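Local coordinates for ECL CdiI (Enterobacter cloacae subsp. cloacae, PDB 4NTQ), which serves as the immunity protein of a contact-dependent growth inhibition system, forming a complex with its cognate CdiA toxin, a ribosomal RNase, at residues 34-38 / 39-43; 129-133 / 134-138. All blocks are in the same frame, centred on the assembly; numbering follows the deposited sequence.

Interaction 1 (34-38 / 39-43)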
loop_
_atom_site.group_PDB
_atom_site.type_symbol
_atom_site.label_atom_id
_atom_site.label_comp_id
_atom_site.label_asym_id
_atom_site.label_seq_id
_atom_site.Cartn_x
_atom_site.Cartn_y
_atom_site.Cartn_z
ATOM N N LEU B 34 3.357 -0.102 9.173
ATOM C CA LEU B 34 4.380 -0.861 8.473
ATOM C C LEU B 34 4.804 -2.054 9.318
ATOM O O LEU B 34 5.344 -1.869 10.407
ATOM C CB LEU B 34 5.597 0.022 8.177
ATOM C CG LEU B 34 5.540 0.898 6.923
ATOM C CD1 LEU B 34 4.360 1.853 6.962
ATOM C CD2 LEU B 34 6.847 1.666 6.734
ATOM N N PRO B 35 4.544 -3.282 8.831
ATOM C CA PRO B 35 4.914 -4.480 9.607
ATOM C C PRO B 35 6.425 -4.657 9.681
ATOM O O PRO B 35 7.138 -4.433 8.689
ATOM C CB PRO B 35 4.276 -5.634 8.813
ATOM C CG PRO B 35 4.110 -5.133 7.446
ATOM C CD PRO B 35 3.841 -3.634 7.587
ATOM N N LEU B 36 6.902 -5.076 10.847
ATOM C CA LEU B 36 8.333 -5.153 11.127
ATOM C C LEU B 36 8.842 -6.588 11.264
ATOM O O LEU B 36 9.979 -6.819 11.688
ATOM C CB LEU B 36 8.645 -4.388 12.422
ATOM C CG LEU B 36 8.172 -2.943 12.483
ATOM C CD1 LEU B 36 8.366 -2.375 13.896
ATOM C CD2 LEU B 36 8.918 -2.118 11.469
ATOM N N SER B 37 7.995 -7.558 10.947
ATOM C CA SER B 37 8.360 -8.952 11.217
ATOM C C SER B 37 9.526 -9.449 10.348
ATOM O O SER B 37 10.226 -10.383 10.716
ATOM C CB SER B 37 7.142 -9.882 11.119
ATOM O OG SER B 37 6.624 -9.908 9.803
ATOM N N TYR B 38 9.742 -8.795 9.216
ATOM C CA TYR B 38 10.807 -9.175 8.284
ATOM C C TYR B 38 11.787 -8.011 8.077
ATOM O O TYR B 38 12.994 -8.177 8.209
ATOM C CB TYR B 38 10.198 -9.621 6.946
ATOM C CG TYR B 38 11.194 -10.096 5.905
ATOM C CD1 TYR B 38 11.816 -11.337 6.015
ATOM C CD2 TYR B 38 11.486 -9.319 4.795
ATOM C CE1 TYR B 38 12.718 -11.777 5.057
ATOM C CE2 TYR B 38 12.386 -9.750 3.827
ATOM C CZ TYR B 38 12.994 -10.975 3.971
ATOM O OH TYR B 38 13.875 -11.393 3.023
ATOM N N TRP B 39 11.257 -6.835 7.760
ATOM C CA TRP B 39 12.057 -5.621 7.604
ATOM C C TRP B 39 11.931 -4.699 8.811
ATOM O O TRP B 39 10.825 -4.479 9.296
ATOM C CB TRP B 39 11.535 -4.828 6.414
ATOM C CG TRP B 39 12.154 -5.183 5.092
ATOM C CD1 TRP B 39 13.128 -6.110 4.857
ATOM C CD2 TRP B 39 11.843 -4.598 3.823
ATOM N NE1 TRP B 39 13.438 -6.142 3.516
ATOM C CE2 TRP B 39 12.661 -5.221 2.862
ATOM C CE3 TRP B 39 10.943 -3.615 3.406
ATOM C CZ2 TRP B 39 12.606 -4.891 1.508
ATOM C CZ3 TRP B 39 10.893 -3.286 2.057
ATOM C CH2 TRP B 39 11.719 -3.922 1.130
ATOM N N ASP B 40 13.043 -4.131 9.277
ATOM C CA ASP B 40 12.956 -2.957 10.153
ATOM C C ASP B 40 12.821 -1.707 9.290
ATOM O O ASP B 40 12.761 -1.808 8.061
ATOM C CB ASP B 40 14.154 -2.848 11.121
ATOM C CG ASP B 40 15.508 -2.783 10.407
ATOM O OD1 ASP B 40 16.505 -3.251 10.992
ATOM O OD2 ASP B 40 15.592 -2.257 9.282
ATOM N N ILE B 41 12.778 -0.534 9.919
ATOM C CA ILE B 41 12.531 0.718 9.191
ATOM C C ILE B 41 13.735 1.131 8.337
ATOM O O ILE B 41 13.587 1.720 7.265
ATOM C CB ILE B 41 12.090 1.857 10.151
ATOM C CG1 ILE B 41 10.719 1.520 10.720
ATOM C CG2 ILE B 41 11.954 3.209 9.420
ATOM C CD1 ILE B 41 9.583 1.706 9.711
ATOM N N LYS B 42 14.925 0.787 8.808
ATOM C CA LYS B 42 16.137 0.981 8.025
ATOM C C LYS B 42 16.035 0.218 6.691
ATOM O O LYS B 42 16.393 0.746 5.636
ATOM C CB LYS B 42 17.359 0.546 8.836
ATOM C CG LYS B 42 18.550 1.467 8.723
ATOM C CD LYS B 42 19.462 1.342 9.938
ATOM C CE LYS B 42 18.797 1.878 11.210
ATOM N NZ LYS B 42 19.679 1.775 12.417
ATOM N N ASP B 43 15.521 -1.008 6.742
ATOM C CA ASP B 43 15.286 -1.791 5.529
ATOM C C ASP B 43 14.269 -1.134 4.577
ATOM O O ASP B 43 14.497 -1.095 3.361
ATOM C CB ASP B 43 14.792 -3.188 5.873
ATOM C CG ASP B 43 15.854 -4.052 6.493
ATOM O OD1 ASP B 43 17.053 -3.877 6.193
ATOM O OD2 ASP B 43 15.472 -4.932 7.278
HETATM O O HOH W 1 8.339 -6.556 7.766
#

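Interaction 2 (129-133 / 134-138)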
loop_
_atom_site.group_PDB
_atom_site.type_symbol
_atom_site.label_atom_id
_atom_site.label_comp_id
_atom_site.label_asym_id
_atom_site.label_seq_id
_atom_site.Cartn_x
_atom_site.Cartn_y
_atom_site.Cartn_z
ATOM N N TRP B 129 -2.985 10.716 -6.546
ATOM C CA TRP B 129 -2.681 12.007 -5.943
ATOM C C TRP B 129 -1.471 12.582 -6.681
ATOM O O TRP B 129 -0.820 11.878 -7.454
ATOM C CB TRP B 129 -2.362 11.831 -4.451
ATOM C CG TRP B 129 -3.511 11.287 -3.611
ATOM C CD1 TRP B 129 -4.324 12.005 -2.777
ATOM C CD2 TRP B 129 -3.952 9.922 -3.515
ATOM N NE1 TRP B 129 -5.247 11.177 -2.178
ATOM C CE2 TRP B 129 -5.035 9.894 -2.608
ATOM C CE3 TRP B 129 -3.537 8.727 -4.102
ATOM C CZ2 TRP B 129 -5.711 8.713 -2.278
ATOM C CZ3 TRP B 129 -4.215 7.553 -3.782
ATOM C CH2 TRP B 129 -5.287 7.554 -2.870
ATOM N N HIS B 130 -1.147 13.848 -6.446
ATOM C CA HIS B 130 0.036 14.386 -7.085
ATOM C C HIS B 130 0.859 15.316 -6.218
ATOM O O HIS B 130 0.348 15.957 -5.307
ATOM C CB HIS B 130 -0.314 15.060 -8.405
ATOM C CG HIS B 130 -1.169 16.279 -8.257
ATOM N ND1 HIS B 130 -2.548 16.223 -8.218
ATOM C CD2 HIS B 130 -0.842 17.590 -8.173
ATOM C CE1 HIS B 130 -3.032 17.446 -8.098
ATOM N NE2 HIS B 130 -2.018 18.297 -8.075
ATOM N N THR B 131 2.153 15.357 -6.520
ATOM C CA THR B 131 3.082 16.276 -5.895
ATOM C C THR B 131 4.177 16.611 -6.907
ATOM O O THR B 131 4.281 15.960 -7.939
ATOM C CB THR B 131 3.682 15.672 -4.607
ATOM O OG1 THR B 131 4.486 16.653 -3.967
ATOM C CG2 THR B 131 4.537 14.429 -4.901
ATOM N N ASP B 132 4.984 17.629 -6.627
ATOM C CA ASP B 132 5.977 18.086 -7.599
ATOM C C ASP B 132 7.260 17.247 -7.519
ATOM O O ASP B 132 7.515 16.584 -6.519
ATOM C CB ASP B 132 6.289 19.563 -7.382
ATOM C CG ASP B 132 7.084 19.803 -6.118
ATOM O OD1 ASP B 132 6.700 19.279 -5.059
ATOM O OD2 ASP B 132 8.111 20.495 -6.181
ATOM N N LEU B 133 8.057 17.268 -8.582
ATOM C CA LEU B 133 9.307 16.510 -8.624
ATOM C C LEU B 133 10.255 16.903 -7.506
ATOM O O LEU B 133 10.842 16.031 -6.861
ATOM C CB LEU B 133 10.010 16.701 -9.965
ATOM C CG LEU B 133 11.284 15.892 -10.160
ATOM C CD1 LEU B 133 10.986 14.424 -9.876
ATOM C CD2 LEU B 133 11.803 16.079 -11.581
ATOM N N ASN B 134 10.409 18.208 -7.272
ATOM C CA ASN B 134 11.320 18.685 -6.231
ATOM C C ASN B 134 11.039 18.072 -4.867
ATOM O O ASN B 134 11.961 17.805 -4.092
ATOM C CB ASN B 134 11.283 20.213 -6.108
ATOM C CG ASN B 134 12.148 20.910 -7.145
ATOM O OD1 ASN B 134 13.148 20.366 -7.614
ATOM N ND2 ASN B 134 11.770 22.131 -7.496
ATOM N N SER B 135 9.767 17.846 -4.562
ATOM C CA SER B 135 9.445 17.372 -3.225
ATOM C C SER B 135 9.844 15.897 -3.115
ATOM O O SER B 135 10.189 15.415 -2.036
ATOM C CB SER B 135 7.971 17.606 -2.883
ATOM O OG SER B 135 7.156 16.768 -3.670
ATOM N N VAL B 136 9.835 15.192 -4.240
ATOM C CA VAL B 136 10.281 13.801 -4.255
ATOM C C VAL B 136 11.801 13.729 -4.181
ATOM O O VAL B 136 12.366 12.877 -3.493
ATOM C CB VAL B 136 9.777 13.053 -5.497
ATOM C CG1 VAL B 136 10.376 11.650 -5.551
ATOM C CG2 VAL B 136 8.249 12.988 -5.482
ATOM N N LEU B 137 12.462 14.634 -4.892
ATOM C CA LEU B 137 13.906 14.754 -4.789
ATOM C C LEU B 137 14.327 14.971 -3.339
ATOM O O LEU B 137 15.237 14.305 -2.853
ATOM C CB LEU B 137 14.392 15.912 -5.641
ATOM C CG LEU B 137 14.340 15.688 -7.141
ATOM C CD1 LEU B 137 14.803 16.948 -7.891
ATOM C CD2 LEU B 137 15.194 14.479 -7.491
ATOM N N ASP B 138 13.668 15.901 -2.649
ATOM C CA ASP B 138 14.038 16.203 -1.265
ATOM C C ASP B 138 13.931 14.928 -0.408
ATOM O O ASP B 138 14.856 14.584 0.330
ATOM C CB ASP B 138 13.167 17.330 -0.687
ATOM C CG ASP B 138 13.347 18.663 -1.422
ATOM O OD1 ASP B 138 14.459 18.930 -1.939
ATOM O OD2 ASP B 138 12.363 19.440 -1.486
HETATM O O HOH W 2 9.304 20.178 -8.815
#

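Interaction 1 (34-38 / 39-43)
A strand-to-helix turn that ends in a capping box joins strand 28-35 to helix 41-58, and L34 and L36 pack against I41 across it. CD2 of L34 meets CD1 of I41 at 4.0 Å, crossing at about a right angle, while CD2 of L36 rests on CG1 of I41. Water 1 bridges the backbone, donating to P35 O at 2.6 Å and accepting from W39 N at 2.9 Å; the W39 carbonyl receives a CA-H...O contact from L36 CA. The Y38 ring lies nearly parallel to the five-membered ring of W39, planes at 26°, but slid until little overlaps. Y38 swings its ring away from its backbone N (chi1 -178°), which contributes to bringing CD2 to 3.6 Å from W39 CD1. CB of D43 sits over one face of the indole, towards its rim. The box is reciprocal: D43 N donates to D40 OD2 at 2.8 Å, nearly along the C-O axis, and D40 N donates to D43 OD2 at 3.2 Å, on the anti side, 34° out of the carboxylate plane. D40 OD2 and D43 OD2 lie 3.3 Å apart; the amide bonds and helix N-terminus probably offset their repulsion, which may raise one pKa.

Interaction 2 (129-133 / 134-138)
T131 and S135 meet through their hydroxyls where strand 129-132 turns into helix 133-144, a helix N-terminus capped by D132. T131 OG1 donates to S135 OG at 2.7 Å, and S135 OG donates in turn to D132 O at 2.9 Å, a short chain of hydrogen bonds from the strand into the first turn. With OG lying between the backbone N and the carbonyl carbon (chi1 69°), S135 can address both partners. D132 O takes a second bond from S135 N, which stands above the carbonyl plane and on the same face as the hydroxyl. That amide also reaches D132 OD1 at 3.4 Å, a weak capping bond. The other carboxylate oxygen, OD2, accepts from water 2, which itself accepts from N134 N at 2.7 Å, so the first-turn amides of N134 and S135 both find acceptors. Further on, L133 O receives L137 N at 2.9 Å in a regular helical bond and V136 N in a weak one. The strand pairs with strand 88-97, T131 bonding to V89 through the backbone. From the helix, L133 and L137 pack on L56 of helix 41-58, while V136 touches L52 of that helix and L82 and F84 of strand 76-85.

Both interactions illustrate one principle, an aspartate-capped helix after a strand, on opposite sides of the chain's centre, with centres about 24 Å apart. In interaction 1 a loop separates strand from helix; in interaction 2 the helix follows directly. Each is partly buried: L34 and P35 are the buried residues of the first, T131, L133 and V136 of the second. Interaction 1 has the reciprocal box, with aromatic and aliphatic flanks; interaction 2 relies on one acid, a chain of hydroxyl hydrogen bonds and a doubly used backbone carbonyl. A bridging water appears in each. They share helix 41-58: 34-38/39-43 forms its start, whereas the leucines and valine of 129-133/134-138 pack farther along it.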